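Local coordinates for SPbeta prophage-derived uncharacterized protein YopX (Bacillus subtilis, PDB 2I2L), which is of unknown function and forms a homodimer of all-beta subunits encoded by the SPbeta prophage, at residues Y5-G10 / W31-L36. Sequence-based numbering, arbitrary orientation.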
ATOM      1  N   TYR B   5      -9.031  -2.166  -2.254  1.00 32.31           N
ATOM      2  CA  TYR B   5      -8.506  -1.880  -3.581  1.00 30.28           C
ATOM      3  C   TYR B   5      -9.701  -1.591  -4.483  1.00 29.98           C
ATOM      4  O   TYR B   5     -10.856  -1.826  -4.100  1.00 28.68           O
ATOM      5  CB  TYR B   5      -7.705  -3.070  -4.142  1.00 26.20           C
ATOM      6  CG  TYR B   5      -8.558  -4.226  -4.593  1.00 21.82           C
ATOM      7  CD1 TYR B   5      -8.903  -5.237  -3.712  1.00 20.52           C
ATOM      8  CD2 TYR B   5      -9.109  -4.252  -5.879  1.00 20.45           C
ATOM      9  CE1 TYR B   5      -9.788  -6.247  -4.084  1.00 21.20           C
ATOM     10  CE2 TYR B   5      -9.994  -5.245  -6.264  1.00 18.63           C
ATOM     11  CZ  TYR B   5     -10.337  -6.242  -5.357  1.00 21.29           C
ATOM     12  OH  TYR B   5     -11.265  -7.211  -5.688  1.00 20.93           O
ATOM     13  N   ARG B   6      -9.406  -1.058  -5.663  1.00 30.09           N
ATOM     14  CA  ARG B   6     -10.409  -0.753  -6.681  1.00 30.84           C
ATOM     15  C   ARG B   6      -9.716  -0.922  -8.033  1.00 30.69           C
ATOM     16  O   ARG B   6      -8.529  -0.627  -8.171  1.00 30.69           O
ATOM     17  CB  ARG B   6     -10.938   0.690  -6.534  1.00 30.25           C
ATOM     18  CG  ARG B   6      -9.850   1.724  -6.300  1.00 32.12           C
ATOM     19  CD  ARG B   6     -10.004   2.982  -7.148  1.00 33.62           C
ATOM     20  NE  ARG B   6     -10.673   4.082  -6.454  1.00 33.68           N
ATOM     21  CZ  ARG B   6     -10.205   5.333  -6.415  1.00 34.46           C
ATOM     22  NH1 ARG B   6      -9.065   5.653  -7.027  1.00 30.01           N
ATOM     23  NH2 ARG B   6     -10.877   6.270  -5.758  1.00 36.10           N
ATOM     24  N   VAL B   7     -10.437  -1.436  -9.019  1.00 31.15           N
ATOM     25  CA  VAL B   7      -9.854  -1.590 -10.342  1.00 31.54           C
ATOM     26  C   VAL B   7     -10.705  -0.901 -11.381  1.00 32.12           C
ATOM     27  O   VAL B   7     -11.935  -0.994 -11.373  1.00 30.97           O
ATOM     28  CB  VAL B   7      -9.699  -3.064 -10.766  1.00 30.08           C
ATOM     29  CG1 VAL B   7      -8.643  -3.745  -9.934  1.00 30.39           C
ATOM     30  CG2 VAL B   7     -11.009  -3.770 -10.629  1.00 30.82           C
ATOM     31  N   TRP B   8     -10.025  -0.180 -12.259  1.00 34.27           N
ATOM     32  CA  TRP B   8     -10.661   0.514 -13.363  1.00 36.57           C
ATOM     33  C   TRP B   8     -10.463  -0.482 -14.502  1.00 38.15           C
ATOM     34  O   TRP B   8      -9.324  -0.830 -14.825  1.00 37.93           O
ATOM     35  CB  TRP B   8      -9.910   1.808 -13.650  1.00 37.92           C
ATOM     36  CG  TRP B   8     -10.435   2.584 -14.809  1.00 40.83           C
ATOM     37  CD1 TRP B   8      -9.746   2.938 -15.935  1.00 41.17           C
ATOM     38  CD2 TRP B   8     -11.724   3.194 -14.922  1.00 42.10           C
ATOM     39  NE1 TRP B   8     -10.522   3.741 -16.738  1.00 40.96           N
ATOM     40  CE2 TRP B   8     -11.744   3.917 -16.139  1.00 40.86           C
ATOM     41  CE3 TRP B   8     -12.870   3.208 -14.109  1.00 42.17           C
ATOM     42  CZ2 TRP B   8     -12.854   4.644 -16.565  1.00 39.45           C
ATOM     43  CZ3 TRP B   8     -13.982   3.937 -14.538  1.00 41.36           C
ATOM     44  CH2 TRP B   8     -13.960   4.644 -15.753  1.00 39.63           C
ATOM     45  N   ASP B   9     -11.557  -0.965 -15.086  1.00 39.50           N
ATOM     46  CA  ASP B   9     -11.468  -1.940 -16.166  1.00 41.15           C
ATOM     47  C   ASP B   9     -11.536  -1.283 -17.534  1.00 43.10           C
ATOM     48  O   ASP B   9     -11.680  -1.974 -18.542  1.00 43.91           O
ATOM     49  CB  ASP B   9     -12.600  -2.949 -16.063  1.00 41.63           C
ATOM     50  CG  ASP B   9     -13.942  -2.336 -16.371  1.00 43.53           C
ATOM     51  OD1 ASP B   9     -14.938  -3.085 -16.452  1.00 46.38           O
ATOM     52  OD2 ASP B   9     -14.004  -1.098 -16.533  1.00 42.35           O
ATOM     53  N   GLY B  10     -11.444   0.045 -17.569  1.00 44.61           N
ATOM     54  CA  GLY B  10     -11.501   0.765 -18.832  1.00 45.97           C
ATOM     55  C   GLY B  10     -12.780   1.572 -18.993  1.00 46.39           C
ATOM     56  O   GLY B  10     -12.758   2.702 -19.483  1.00 45.57           O
ATOM     57  N   TRP B  31      -2.143  -9.420 -12.208  1.00 27.40           N
ATOM     58  CA  TRP B  31      -3.338  -9.502 -11.396  1.00 25.30           C
ATOM     59  C   TRP B  31      -4.529  -9.694 -12.311  1.00 26.04           C
ATOM     60  O   TRP B  31      -4.448  -9.435 -13.511  1.00 26.51           O
ATOM     61  CB  TRP B  31      -3.516  -8.243 -10.547  1.00 21.85           C
ATOM     62  CG  TRP B  31      -3.615  -6.970 -11.320  1.00 19.71           C
ATOM     63  CD1 TRP B  31      -2.650  -6.026 -11.457  1.00 17.68           C
ATOM     64  CD2 TRP B  31      -4.772  -6.464 -11.993  1.00 19.38           C
ATOM     65  NE1 TRP B  31      -3.131  -4.958 -12.162  1.00 15.68           N
ATOM     66  CE2 TRP B  31      -4.430  -5.196 -12.503  1.00 16.90           C
ATOM     67  CE3 TRP B  31      -6.068  -6.960 -12.213  1.00 20.11           C
ATOM     68  CZ2 TRP B  31      -5.332  -4.405 -13.217  1.00 21.63           C
ATOM     69  CZ3 TRP B  31      -6.978  -6.173 -12.928  1.00 22.11           C
ATOM     70  CH2 TRP B  31      -6.602  -4.905 -13.422  1.00 23.40           C
ATOM     71  N   THR B  32      -5.637 -10.156 -11.747  1.00 26.87           N
ATOM     72  CA  THR B  32      -6.841 -10.391 -12.528  1.00 26.44           C
ATOM     73  C   THR B  32      -8.085 -10.212 -11.686  1.00 25.72           C
ATOM     74  O   THR B  32      -8.236 -10.855 -10.652  1.00 25.19           O
ATOM     75  CB  THR B  32      -6.876 -11.814 -13.061  1.00 27.01           C
ATOM     76  OG1 THR B  32      -5.729 -12.046 -13.887  1.00 28.00           O
ATOM     77  CG2 THR B  32      -8.155 -12.041 -13.848  1.00 27.81           C
ATOM     78  N   LEU B  33      -8.987  -9.351 -12.125  1.00 25.91           N
ATOM     79  CA  LEU B  33     -10.205  -9.159 -11.373  1.00 27.22           C
ATOM     80  C   LEU B  33     -11.210 -10.220 -11.803  1.00 30.08           C
ATOM     81  O   LEU B  33     -11.636 -10.237 -12.951  1.00 31.40           O
ATOM     82  CB  LEU B  33     -10.790  -7.779 -11.628  1.00 24.59           C
ATOM     83  CG  LEU B  33     -12.053  -7.558 -10.800  1.00 26.64           C
ATOM     84  CD1 LEU B  33     -11.676  -7.325  -9.342  1.00 24.02           C
ATOM     85  CD2 LEU B  33     -12.829  -6.370 -11.347  1.00 28.27           C
ATOM     86  N   LYS B  34     -11.569 -11.118 -10.890  1.00 32.85           N
ATOM     87  CA  LYS B  34     -12.549 -12.156 -11.190  1.00 36.23           C
ATOM     88  C   LYS B  34     -13.874 -11.765 -10.538  1.00 38.35           C
ATOM     89  O   LYS B  34     -13.915 -10.870  -9.691  1.00 38.73           O
ATOM     90  CB  LYS B  34     -12.105 -13.516 -10.637  1.00 37.35           C
ATOM     91  CG  LYS B  34     -10.773 -14.038 -11.161  1.00 40.22           C
ATOM     92  CD  LYS B  34     -10.786 -14.213 -12.670  1.00 40.90           C
ATOM     93  CE  LYS B  34      -9.626 -15.083 -13.142  1.00 40.23           C
ATOM     94  NZ  LYS B  34      -9.831 -16.519 -12.800  1.00 38.51           N
ATOM     95  N   ARG B  35     -14.950 -12.438 -10.942  1.00 40.69           N
ATOM     96  CA  ARG B  35     -16.283 -12.198 -10.403  1.00 41.97           C
ATOM     97  C   ARG B  35     -17.076 -13.502 -10.452  1.00 43.45           C
ATOM     98  O   ARG B  35     -17.185 -14.141 -11.499  1.00 42.28           O
ATOM     99  CB  ARG B  35     -17.001 -11.119 -11.215  1.00 42.64           C
ATOM    100  CG  ARG B  35     -18.493 -11.022 -10.921  1.00 45.19           C
ATOM    101  CD  ARG B  35     -19.242 -10.207 -11.986  1.00 46.03           C
ATOM    102  NE  ARG B  35     -19.065  -8.763 -11.840  1.00 47.16           N
ATOM    103  CZ  ARG B  35     -19.531  -8.046 -10.816  1.00 48.58           C
ATOM    104  NH1 ARG B  35     -20.210  -8.633  -9.834  1.00 48.19           N
ATOM    105  NH2 ARG B  35     -19.313  -6.736 -10.766  1.00 48.16           N
ATOM    106  N   LEU B  36     -17.621 -13.895  -9.308  1.00 46.12           N
ATOM    107  CA  LEU B  36     -18.400 -15.121  -9.203  1.00 48.51           C
ATOM    108  C   LEU B  36     -19.866 -14.847  -9.546  1.00 51.14           C
ATOM    109  O   LEU B  36     -20.544 -14.069  -8.867  1.00 52.26           O
ATOM    110  CB  LEU B  36     -18.268 -15.687  -7.786  1.00 47.64           C
ATOM    111  CG  LEU B  36     -18.669 -17.144  -7.577  1.00 47.79           C
ATOM    112  CD1 LEU B  36     -20.153 -17.278  -7.796  1.00 49.08           C
ATOM    113  CD2 LEU B  36     -17.901 -18.046  -8.527  1.00 46.32           C
TER
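With CG anti to the backbone N (chi1 -178°), Leu33 carries both methyls out from strand 31-36 to meet Val7, whose CG1, anti to its own carbonyl carbon (chi1 -69°), is directed at Trp31 while CG2 is left for Leu33. The pair joins two sheets in what is consistent with orthogonal beta-sheet packing: strand 5-8 belongs to a four-stranded antiparallel sheet, strand 31-36 is the middle strand of a three-stranded one, and these two strands cross at 93°, their axes 9.3 Å apart. No hydrogen bond joins the segments, and side chains alone bridge them. Strands crossed at this angle touch over a short length, and here four buried residues make the junction, Tyr5 and Val7 alternating with Arg6, and Trp31 and Leu33 with Thr32, whose side chains set off away from the other strand. The two branches of Val7 divide the work. CG2 is turned to the fork of Leu33, 3.3 Å from Leu33 CD2, whereas CG1 rests over one face of the Trp31 indole, 4.2 Å from Trp31 CZ3. That indole is also met at its edge, in plane, by the backbone N of Leu33. Around the junction, Leu54 packs on Trp31, while Leu33 also touches Val44 and His14. Tyr5 touches Leu23 and also packs on Ile25 of the second subunit, so this edge of the contact lies next to the dimer partner. The phenol completes the contact edge-on: Leu33 CD1 lies near the plane of the Tyr5 ring, 4.1 Å from Tyr5 CE2 and 3.7 Å from Tyr5 OH.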